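Local coordinates for dihydroorotate dehydrogenase (Schistosoma mansoni, PDB 6UY4), which probably catalyses the FMN-dependent oxidation of (S)-dihydroorotate to orotate with a quinone as electron acceptor, in de novo pyrimidine synthesis, at residues H84-A89 / H366-E371; R127-T132 / V138-F143; G171-S176 / T180-A185. All coordinates share one frame; numbering follows the deposited sequence.

Contact 1 (H84-A89 / H366-E371); sequences HPIGLA and HKVARE
The first strand of the TIM barrel, 86-88, meets the C-terminal helix 364-376 through I86, whose CD1 is laid against the backbone of A369 and the side chains of V368 and A369. I86 CG1 lies anti to the carbonyl carbon (chi1 -52°) and the chain runs on extended, so that CD1 is the atom that reaches the helix. There it sits 3.3 Å from A369 N, 3.7 Å from V368 CG1 and 3.8 Å from A369 CB, a methyl set in the angle between two successive helix residues. Strand 86-88 pairs in parallel with strand 350-353 of the barrel wall; the helix comes after strand 350-353 and the short helix 355-360, and packs outside the place where first and last strands pair. I86 also touches V351 and L353 of that neighbouring strand, while V368 packs on A340 of helix 337-346. Beside this apolar patch the imidazoles of H84 and H366 approach with their planes at 89° and their centroids 5.7 Å apart; H84 NE2 is 4.1 Å from H366 CE1. Both nitrogens of H84 are engaged: I86 N donates to H84 ND1 over 3.3 Å, from a position tilted out of the ring plane, and NE2 is hydrogen-bonded to G106 O. These two bonds fix the rotation of the ring. H366 also meets F70 edge-to-face.

Contact 2 (R127-T132 / V138-F143); sequences RIFRWT and VNRCGF. With FMN (flavin mononucleotide), chain G; QLA (2-[(4-fluorophenyl)amino]-3-hydroxynaphthalene-1,4-dione), chain B.
F129 CG stands anti to the carbonyl carbon (chi1 -50°) and R140 CG between its backbone N and carbonyl carbon (chi1 49°), which turns the phenyl ring and the guanidinium toward each other. The ring comes to one face of the guanidinium with its CE2, near the rim, while R140 NH2 lies at the ring's edge, 3.4 Å from F129 CZ; the two planes are 52° apart. R140 NH1 is held by the carbonyls of Y299 and A286. The backbones of 128-131 and 136-139 form a beta hairpin: F129 and V138 are an antiparallel hydrogen-bonded pair (F129 N to V138 O 2.9 Å, V138 N to F129 O 3.0 Å), I128 and N139 the adjoining non-hydrogen-bonded pair. Beyond them R140 N donates to R127 O over 2.9 Å. The face carrying I128 and N139 looks onto both bound groups, FMN and the naphthoquinone inhibitor. I128 CG2 touches QLA C14 at 3.4 Å, its CG1 packs on C141 SG, and N139 ND2 lies 3.3 Å from FMN C8 at the dimethyl end of the flavin. R130 directs NE and NH1 at the quinone oxygen QLA O3, NH1 at 3.0 Å, so two N-H groups grip one carbonyl at the guanidinium edge; H50 and S53 also bond the inhibitor. R127 extends past C141 CA; its guanidinium bonds the carbonyl of N123 and forms a salt bridge with E47 of helix 46-58.

Contact 3 (G171-S176 / T180-A185); sequences GCNKTS and TADYVA
D182 and Y183, consecutive on helix 179-190, point different groups at the loop 171-176: the carboxylate reaches into the turn, while the phenol lies beside G171 and C172. D182 CG is anti to the carbonyl carbon (chi1 -67°), which carries OD2 to the backbone of N173. There N173 N donates to D182 OD2 over 3.2 Å at a nearly straight 167°, received on the OD2 lone pair that points away from OD1. S176 OG adds a weak bond to the same oxygen at 2.9 Å, so one aspartate oxygen joins both ends of the type I beta turn N173-S176. The amide of N173 stands steeply to the carboxylate, their planes 77° apart, and its OD1 accepts instead from N118 N. This is a beta-to-alpha loop of the TIM barrel, leading from strand 165-170 into helix 179-190, and the contact ties it back to the first turn of the helix it introduces. D182 CB rests against C172 CB at 3.7 Å. C172 SG sits oblique to the Y183 ring, 5.1 Å from its centroid, a Cys sulfur-aromatic contact; Y183 OH is 3.9 Å from C172 SG. Y183 CE1 approaches G171 CA at 3.6 Å. A water bridges the backbones, donating to G171 O at 2.7 Å and to D182 O at 2.6 Å.

Overall arrangement
All three contacts belong to one TIM-barrel domain that binds FMN. Contact 1 spans almost its whole length, joining the first barrel strand to the C-terminal helix; contact 2, a hairpin, and contact 3, a strand-to-helix loop, follow in that order within the intervening chain. Contacts 1 and 3 lie on opposite sides of the chain's centre, their centres about 32 Å apart. Contact 2 is about 24 Å from contact 1 and 23 Å from contact 3, centre to centre, and touches the latter where F143 packs on C172. The hairpin lines both the flavin site and the inhibitor site, whereas contacts 1 and 3 join parts of the barrel's framework.

Contact 1 (H84-A89 / H366-E371)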
loop_
_atom_site.group_PDB
_atom_site.type_symbol
_atom_site.label_atom_id
_atom_site.label_comp_id
_atom_site.label_asym_id
_atom_site.label_seq_id
_atom_site.Cartn_x
_atom_site.Cartn_y
_atom_site.Cartn_z
ATOM N N HIS A 84 10.492 6.326 -11.814
ATOM C CA HIS A 84 11.398 5.734 -10.839
ATOM C C HIS A 84 10.615 4.686 -10.047
ATOM O O HIS A 84 9.386 4.735 -10.012
ATOM C CB HIS A 84 11.995 6.803 -9.906
ATOM C CG HIS A 84 10.974 7.695 -9.274
ATOM N ND1 HIS A 84 10.329 7.371 -8.100
ATOM C CD2 HIS A 84 10.492 8.903 -9.650
ATOM C CE1 HIS A 84 9.492 8.342 -7.781
ATOM N NE2 HIS A 84 9.570 9.282 -8.704
ATOM N N PRO A 85 11.302 3.724 -9.422
ATOM C CA PRO A 85 10.581 2.617 -8.769
ATOM C C PRO A 85 9.823 3.004 -7.506
ATOM O O PRO A 85 9.230 2.120 -6.877
ATOM C CB PRO A 85 11.703 1.619 -8.446
ATOM C CG PRO A 85 12.922 2.461 -8.325
ATOM C CD PRO A 85 12.763 3.535 -9.359
ATOM N N ILE A 86 9.798 4.277 -7.117
ATOM C CA ILE A 86 9.227 4.700 -5.842
ATOM C C ILE A 86 7.815 5.221 -6.067
ATOM O O ILE A 86 7.601 6.131 -6.878
ATOM C CB ILE A 86 10.103 5.770 -5.173
ATOM C CG1 ILE A 86 11.551 5.289 -5.091
ATOM C CG2 ILE A 86 9.566 6.108 -3.788
ATOM C CD1 ILE A 86 12.517 6.363 -4.689
ATOM N N GLY A 87 6.853 4.655 -5.336
ATOM C CA GLY A 87 5.475 5.095 -5.402
ATOM C C GLY A 87 4.856 5.148 -4.020
ATOM O O GLY A 87 5.486 4.790 -3.024
ATOM N N LEU A 88 3.608 5.606 -3.976
ATOM C CA LEU A 88 2.866 5.724 -2.727
ATOM C C LEU A 88 1.987 4.495 -2.533
ATOM O O LEU A 88 1.195 4.145 -3.415
ATOM C CB LEU A 88 2.012 6.992 -2.712
ATOM C CG LEU A 88 1.236 7.253 -1.419
ATOM C CD1 LEU A 88 2.187 7.373 -0.238
ATOM C CD2 LEU A 88 0.375 8.497 -1.547
ATOM N N ALA A 89 2.125 3.851 -1.378
ATOM C CA ALA A 89 1.377 2.638 -1.092
ATOM C C ALA A 89 -0.106 2.951 -0.898
ATOM O O ALA A 89 -0.524 4.109 -0.797
ATOM C CB ALA A 89 1.938 1.943 0.148
ATOM N N HIS A 366 11.250 12.231 -3.874
ATOM C CA HIS A 366 12.490 12.418 -4.618
ATOM C C HIS A 366 13.735 12.227 -3.765
ATOM O O HIS A 366 14.799 11.926 -4.318
ATOM C CB HIS A 366 12.523 13.807 -5.260
ATOM C CG HIS A 366 11.865 13.865 -6.603
ATOM N ND1 HIS A 366 10.864 12.994 -6.979
ATOM C CD2 HIS A 366 12.078 14.673 -7.666
ATOM C CE1 HIS A 366 10.483 13.272 -8.212
ATOM N NE2 HIS A 366 11.204 14.287 -8.653
ATOM N N LYS A 367 13.632 12.403 -2.446
ATOM C CA LYS A 367 14.781 12.191 -1.572
ATOM C C LYS A 367 15.331 10.781 -1.731
ATOM O O LYS A 367 16.522 10.591 -2.004
ATOM C CB LYS A 367 14.396 12.446 -0.115
ATOM C CG LYS A 367 15.511 12.141 0.876
ATOM C CD LYS A 367 14.962 11.827 2.260
ATOM C CE LYS A 367 16.082 11.516 3.240
ATOM N NZ LYS A 367 15.574 10.910 4.501
ATOM N N VAL A 368 14.466 9.776 -1.567
ATOM C CA VAL A 368 14.892 8.384 -1.695
ATOM C C VAL A 368 15.454 8.126 -3.086
ATOM O O VAL A 368 16.448 7.406 -3.248
ATOM C CB VAL A 368 13.721 7.437 -1.374
ATOM C CG1 VAL A 368 14.170 5.984 -1.450
ATOM C CG2 VAL A 368 13.141 7.753 -0.004
ATOM N N ALA A 369 14.830 8.714 -4.110
ATOM C CA ALA A 369 15.301 8.543 -5.481
ATOM C C ALA A 369 16.717 9.080 -5.646
ATOM O O ALA A 369 17.572 8.433 -6.264
ATOM C CB ALA A 369 14.341 9.236 -6.448
ATOM N N ARG A 370 16.979 10.272 -5.101
ATOM C CA ARG A 370 18.320 10.846 -5.158
ATOM C C ARG A 370 19.342 9.914 -4.523
ATOM O O ARG A 370 20.413 9.666 -5.090
ATOM C CB ARG A 370 18.335 12.207 -4.460
ATOM C CG ARG A 370 17.546 13.297 -5.168
ATOM C CD ARG A 370 17.248 14.450 -4.221
ATOM N NE ARG A 370 18.441 14.890 -3.502
ATOM N N GLU A 371 19.020 9.378 -3.342
ATOM C CA GLU A 371 19.969 8.533 -2.624
ATOM C C GLU A 371 20.250 7.242 -3.384
ATOM O O GLU A 371 21.388 6.762 -3.402
ATOM C CB GLU A 371 19.441 8.223 -1.225
ATOM C CG GLU A 371 19.052 9.449 -0.420
ATOM C CD GLU A 371 18.679 9.112 1.008
ATOM O OE1 GLU A 371 19.525 8.536 1.725
ATOM O OE2 GLU A 371 17.538 9.415 1.412
#

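Contact 2 (R127-T132 / V138-F143)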
loop_
_atom_site.group_PDB
_atom_site.type_symbol
_atom_site.label_atom_id
_atom_site.label_comp_id
_atom_site.label_asym_id
_atom_site.label_seq_id
_atom_site.Cartn_x
_atom_site.Cartn_y
_atom_site.Cartn_z
ATOM N N ARG A 127 -8.690 5.578 15.358
ATOM C CA ARG A 127 -8.156 4.352 14.781
ATOM C C ARG A 127 -6.775 4.551 14.168
ATOM O O ARG A 127 -6.303 3.672 13.437
ATOM C CB ARG A 127 -9.124 3.795 13.729
ATOM C CG ARG A 127 -9.529 4.809 12.672
ATOM C CD ARG A 127 -10.808 4.393 11.963
ATOM N NE ARG A 127 -11.201 5.358 10.939
ATOM C CZ ARG A 127 -12.342 5.307 10.261
ATOM N NH1 ARG A 127 -12.612 6.229 9.348
ATOM N NH2 ARG A 127 -13.215 4.338 10.499
ATOM N N ILE A 128 -6.120 5.677 14.442
ATOM C CA ILE A 128 -4.779 5.963 13.943
ATOM C C ILE A 128 -3.976 6.593 15.070
ATOM O O ILE A 128 -4.443 7.534 15.720
ATOM C CB ILE A 128 -4.807 6.895 12.715
ATOM C CG1 ILE A 128 -5.420 6.185 11.507
ATOM C CG2 ILE A 128 -3.412 7.380 12.389
ATOM C CD1 ILE A 128 -5.481 7.044 10.265
ATOM N N PHE A 129 -2.770 6.079 15.305
ATOM C CA PHE A 129 -1.934 6.543 16.406
ATOM C C PHE A 129 -0.495 6.673 15.933
ATOM O O PHE A 129 0.027 5.772 15.271
ATOM C CB PHE A 129 -2.016 5.582 17.598
ATOM C CG PHE A 129 -3.421 5.247 18.008
ATOM C CD1 PHE A 129 -4.112 6.064 18.887
ATOM C CD2 PHE A 129 -4.053 4.119 17.511
ATOM C CE1 PHE A 129 -5.407 5.759 19.264
ATOM C CE2 PHE A 129 -5.347 3.810 17.884
ATOM C CZ PHE A 129 -6.024 4.631 18.761
ATOM N N ARG A 130 0.141 7.789 16.278
ATOM C CA ARG A 130 1.532 8.028 15.919
ATOM C C ARG A 130 2.460 7.453 16.979
ATOM O O ARG A 130 2.187 7.545 18.179
ATOM C CB ARG A 130 1.810 9.525 15.767
ATOM C CG ARG A 130 0.926 10.260 14.777
ATOM C CD ARG A 130 1.465 11.664 14.545
ATOM N NE ARG A 130 0.580 12.487 13.726
ATOM C CZ ARG A 130 -0.233 13.419 14.211
ATOM N NH1 ARG A 130 -1.003 14.122 13.392
ATOM N NH2 ARG A 130 -0.272 13.652 15.517
ATOM N N TRP A 131 3.567 6.866 16.527
ATOM C CA TRP A 131 4.660 6.429 17.396
ATOM C C TRP A 131 5.910 7.156 16.915
ATOM O O TRP A 131 6.776 6.573 16.259
ATOM C CB TRP A 131 4.832 4.904 17.371
ATOM C CG TRP A 131 5.713 4.380 18.470
ATOM C CD1 TRP A 131 6.337 5.108 19.439
ATOM C CD2 TRP A 131 6.060 3.011 18.711
ATOM N NE1 TRP A 131 7.054 4.279 20.268
ATOM C CE2 TRP A 131 6.900 2.986 19.843
ATOM C CE3 TRP A 131 5.744 1.803 18.081
ATOM C CZ2 TRP A 131 7.428 1.802 20.356
ATOM C CZ3 TRP A 131 6.268 0.629 18.593
ATOM C CH2 TRP A 131 7.100 0.638 19.719
ATOM N N THR A 132 5.996 8.447 17.251
ATOM C CA THR A 132 7.052 9.299 16.712
ATOM C C THR A 132 8.432 8.886 17.211
ATOM O O THR A 132 9.432 9.122 16.521
ATOM C CB THR A 132 6.772 10.760 17.071
ATOM O OG1 THR A 132 5.389 11.052 16.837
ATOM C CG2 THR A 132 7.626 11.695 16.227
ATOM N N VAL A 138 0.586 3.068 14.126
ATOM C CA VAL A 138 -0.295 1.935 14.395
ATOM C C VAL A 138 -1.710 2.346 14.009
ATOM O O VAL A 138 -2.232 3.347 14.515
ATOM C CB VAL A 138 -0.230 1.498 15.866
ATOM C CG1 VAL A 138 -1.256 0.407 16.138
ATOM C CG2 VAL A 138 1.171 1.022 16.219
ATOM N N ASN A 139 -2.333 1.578 13.115
ATOM C CA ASN A 139 -3.652 1.910 12.596
ATOM C C ASN A 139 -4.549 0.681 12.597
ATOM O O ASN A 139 -4.081 -0.453 12.463
ATOM C CB ASN A 139 -3.572 2.482 11.172
ATOM C CG ASN A 139 -3.629 1.403 10.103
ATOM O OD1 ASN A 139 -4.702 1.063 9.602
ATOM N ND2 ASN A 139 -2.470 0.858 9.749
ATOM N N ARG A 140 -5.851 0.928 12.748
ATOM C CA ARG A 140 -6.881 -0.101 12.646
ATOM C C ARG A 140 -8.107 0.511 11.965
ATOM O O ARG A 140 -9.219 0.505 12.486
ATOM C CB ARG A 140 -7.225 -0.681 14.018
ATOM C CG ARG A 140 -7.501 0.359 15.095
ATOM C CD ARG A 140 -8.105 -0.281 16.337
ATOM N NE ARG A 140 -8.381 0.697 17.386
ATOM C CZ ARG A 140 -7.582 0.930 18.423
ATOM N NH1 ARG A 140 -6.449 0.253 18.555
ATOM N NH2 ARG A 140 -7.916 1.838 19.329
ATOM N N CYS A 141 -7.893 1.057 10.763
ATOM C CA CYS A 141 -8.956 1.772 10.064
ATOM C C CYS A 141 -10.115 0.844 9.721
ATOM O O CYS A 141 -11.277 1.147 10.018
ATOM C CB CYS A 141 -8.400 2.430 8.801
ATOM S SG CYS A 141 -7.072 3.619 9.099
ATOM N N GLY A 142 -9.821 -0.288 9.089
ATOM C CA GLY A 142 -10.852 -1.253 8.766
ATOM C C GLY A 142 -11.568 -0.985 7.458
ATOM O O GLY A 142 -12.783 -1.183 7.361
ATOM N N PHE A 143 -10.823 -0.529 6.449
ATOM C CA PHE A 143 -11.334 -0.311 5.094
ATOM C C PHE A 143 -12.503 0.680 5.100
ATOM O O PHE A 143 -13.672 0.320 4.938
ATOM C CB PHE A 143 -11.746 -1.636 4.439
ATOM C CG PHE A 143 -10.595 -2.561 4.149
ATOM C CD1 PHE A 143 -10.826 -3.885 3.810
ATOM C CD2 PHE A 143 -9.286 -2.111 4.211
ATOM C CE1 PHE A 143 -9.777 -4.740 3.541
ATOM C CE2 PHE A 143 -8.231 -2.963 3.945
ATOM C CZ PHE A 143 -8.477 -4.279 3.609
HETATM N N1 FMN G . -2.735 -1.193 2.772
HETATM C C2 FMN G . -3.709 -1.640 1.902
HETATM O O2 FMN G . -3.462 -2.555 1.119
HETATM N N3 FMN G . -4.962 -1.061 1.906
HETATM C C4 FMN G . -5.248 -0.033 2.782
HETATM O O4 FMN G . -6.365 0.482 2.786
HETATM C C4A FMN G . -4.270 0.419 3.660
HETATM N N5 FMN G . -4.550 1.445 4.539
HETATM C C5A FMN G . -3.577 1.895 5.407
HETATM C C6 FMN G . -3.866 2.931 6.288
HETATM C C7 FMN G . -2.894 3.389 7.169
HETATM C C7M FMN G . -3.212 4.507 8.118
HETATM C C8 FMN G . -1.629 2.810 7.167
HETATM C C8M FMN G . -0.576 3.302 8.116
HETATM C C9 FMN G . -1.342 1.772 6.286
HETATM C C9A FMN G . -2.313 1.312 5.402
HETATM N N10 FMN G . -2.034 0.283 4.519
HETATM C C10 FMN G . -3.011 -0.165 3.653
HETATM C "C1'" FMN G . -0.683 -0.367 4.496
HETATM C "C2'" FMN G . 0.255 0.383 3.559
HETATM O "O2'" FMN G . -0.327 0.488 2.280
HETATM C "C3'" FMN G . 1.589 -0.340 3.433
HETATM O "O3'" FMN G . 1.363 -1.690 3.093
HETATM C "C4'" FMN G . 2.409 -0.275 4.718
HETATM O "O4'" FMN G . 2.029 0.838 5.498
HETATM C "C5'" FMN G . 3.878 -0.153 4.349
HETATM O "O5'" FMN G . 4.651 0.171 5.477
HETATM P P FMN G . 5.401 1.592 5.513
HETATM O O1P FMN G . 6.214 1.661 6.782
HETATM O O2P FMN G . 6.288 1.750 4.300
HETATM O O3P FMN G . 4.362 2.683 5.533
HETATM C C1 QLA B . -1.310 11.511 7.470
HETATM O O1 QLA B . -1.803 10.966 6.497
HETATM C C2 QLA B . -0.882 12.938 7.353
HETATM O O2 QLA B . -1.155 13.538 6.203
HETATM C C3 QLA B . -0.213 13.569 8.428
HETATM O O3 QLA B . 0.323 13.504 10.752
HETATM C C4 QLA B . 1.042 15.241 7.082
HETATM C C5 QLA B . 1.753 14.357 6.282
HETATM C C6 QLA B . 2.402 14.800 5.143
HETATM C C7 QLA B . 2.313 16.125 4.818
HETATM C C8 QLA B . 1.613 17.026 5.570
HETATM C C9 QLA B . 0.968 16.576 6.711
HETATM C C10 QLA B . -0.140 12.878 9.763
HETATM C C11 QLA B . -0.575 11.471 9.857
HETATM C C12 QLA B . -0.417 10.793 11.058
HETATM C C13 QLA B . -0.811 9.474 11.166
HETATM C C14 QLA B . -1.367 8.819 10.073
HETATM C C15 QLA B . -1.529 9.484 8.876
HETATM C C16 QLA B . -1.132 10.812 8.758
HETATM F F1 QLA B . 2.948 16.563 3.697
HETATM N N1 QLA B . 0.365 14.774 8.245
#

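Contact 3 (G171-S176 / T180-A185)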
loop_
_atom_site.group_PDB
_atom_site.type_symbol
_atom_site.label_atom_id
_atom_site.label_comp_id
_atom_site.label_asym_id
_atom_site.label_seq_id
_atom_site.Cartn_x
_atom_site.Cartn_y
_atom_site.Cartn_z
ATOM N N GLY A 171 -11.061 -4.333 -2.244
ATOM C CA GLY A 171 -11.401 -4.964 -0.986
ATOM C C GLY A 171 -12.864 -5.362 -0.958
ATOM O O GLY A 171 -13.603 -5.147 -1.918
ATOM N N CYS A 172 -13.265 -5.950 0.167
ATOM C CA CYS A 172 -14.633 -6.396 0.372
ATOM C C CYS A 172 -15.255 -5.658 1.550
ATOM O O CYS A 172 -14.558 -5.149 2.433
ATOM C CB CYS A 172 -14.696 -7.911 0.615
ATOM S SG CYS A 172 -13.898 -8.453 2.140
ATOM N N ASN A 173 -16.584 -5.605 1.552
ATOM C CA ASN A 173 -17.304 -4.969 2.642
ATOM C C ASN A 173 -17.282 -5.853 3.887
ATOM O O ASN A 173 -17.037 -7.060 3.825
ATOM C CB ASN A 173 -18.746 -4.671 2.233
ATOM C CG ASN A 173 -18.856 -3.460 1.327
ATOM O OD1 ASN A 173 -19.229 -3.572 0.159
ATOM N ND2 ASN A 173 -18.534 -2.289 1.865
ATOM N N LYS A 174 -17.538 -5.224 5.036
ATOM C CA LYS A 174 -17.556 -5.962 6.295
ATOM C C LYS A 174 -18.748 -6.911 6.360
ATOM O O LYS A 174 -18.613 -8.057 6.800
ATOM C CB LYS A 174 -17.580 -4.987 7.473
ATOM C CG LYS A 174 -17.528 -5.644 8.844
ATOM C CD LYS A 174 -17.644 -4.604 9.952
ATOM C CE LYS A 174 -17.543 -5.239 11.331
ATOM N NZ LYS A 174 -16.209 -5.860 11.566
ATOM N N THR A 175 -19.917 -6.451 5.917
ATOM C CA THR A 175 -21.139 -7.240 5.938
ATOM C C THR A 175 -21.342 -8.041 4.656
ATOM O O THR A 175 -22.483 -8.384 4.324
ATOM C CB THR A 175 -22.344 -6.329 6.179
ATOM O OG1 THR A 175 -22.634 -5.595 4.982
ATOM C CG2 THR A 175 -22.040 -5.344 7.297
ATOM N N SER A 176 -20.267 -8.347 3.937
ATOM C CA SER A 176 -20.390 -9.019 2.651
ATOM C C SER A 176 -20.732 -10.492 2.834
ATOM O O SER A 176 -20.214 -11.163 3.731
ATOM C CB SER A 176 -19.092 -8.881 1.858
ATOM O OG SER A 176 -19.169 -9.591 0.634
ATOM N N THR A 180 -15.308 -13.042 -2.147
ATOM C CA THR A 180 -14.715 -13.223 -3.467
ATOM C C THR A 180 -15.542 -12.539 -4.546
ATOM O O THR A 180 -14.988 -12.060 -5.542
ATOM C CB THR A 180 -14.562 -14.711 -3.783
ATOM O OG1 THR A 180 -15.856 -15.301 -3.954
ATOM C CG2 THR A 180 -13.834 -15.422 -2.653
ATOM N N ALA A 181 -16.863 -12.482 -4.368
ATOM C CA ALA A 181 -17.704 -11.752 -5.311
ATOM C C ALA A 181 -17.400 -10.258 -5.274
ATOM O O ALA A 181 -17.468 -9.580 -6.306
ATOM C CB ALA A 181 -19.179 -12.009 -5.010
ATOM N N ASP A 182 -17.062 -9.731 -4.094
ATOM C CA ASP A 182 -16.694 -8.323 -3.992
ATOM C C ASP A 182 -15.394 -8.039 -4.732
ATOM O O ASP A 182 -15.271 -7.010 -5.408
ATOM C CB ASP A 182 -16.572 -7.913 -2.526
ATOM C CG ASP A 182 -17.903 -7.935 -1.802
ATOM O OD1 ASP A 182 -18.851 -8.569 -2.314
ATOM O OD2 ASP A 182 -18.004 -7.309 -0.727
ATOM N N TYR A 183 -14.412 -8.935 -4.612
ATOM C CA TYR A 183 -13.163 -8.758 -5.343
ATOM C C TYR A 183 -13.384 -8.861 -6.846
ATOM O O TYR A 183 -12.788 -8.103 -7.620
ATOM C CB TYR A 183 -12.130 -9.786 -4.880
ATOM C CG TYR A 183 -11.687 -9.607 -3.445
ATOM C CD1 TYR A 183 -10.949 -8.496 -3.060
ATOM C CD2 TYR A 183 -11.997 -10.554 -2.476
ATOM C CE1 TYR A 183 -10.538 -8.328 -1.753
ATOM C CE2 TYR A 183 -11.590 -10.394 -1.164
ATOM C CZ TYR A 183 -10.861 -9.279 -0.809
ATOM O OH TYR A 183 -10.452 -9.115 0.494
ATOM N N VAL A 184 -14.242 -9.789 -7.276
ATOM C CA VAL A 184 -14.549 -9.921 -8.698
ATOM C C VAL A 184 -15.256 -8.671 -9.208
ATOM O O VAL A 184 -14.967 -8.181 -10.306
ATOM C CB VAL A 184 -15.384 -11.191 -8.950
ATOM C CG1 VAL A 184 -15.934 -11.201 -10.366
ATOM C CG2 VAL A 184 -14.544 -12.434 -8.699
ATOM N N ALA A 185 -16.188 -8.133 -8.417
ATOM C CA ALA A 185 -16.871 -6.905 -8.813
ATOM C C ALA A 185 -15.886 -5.751 -8.949
ATOM O O ALA A 185 -16.019 -4.915 -9.851
ATOM C CB ALA A 185 -17.967 -6.562 -7.805
HETATM O O HOH W 1 -13.910 -4.930 -4.607
#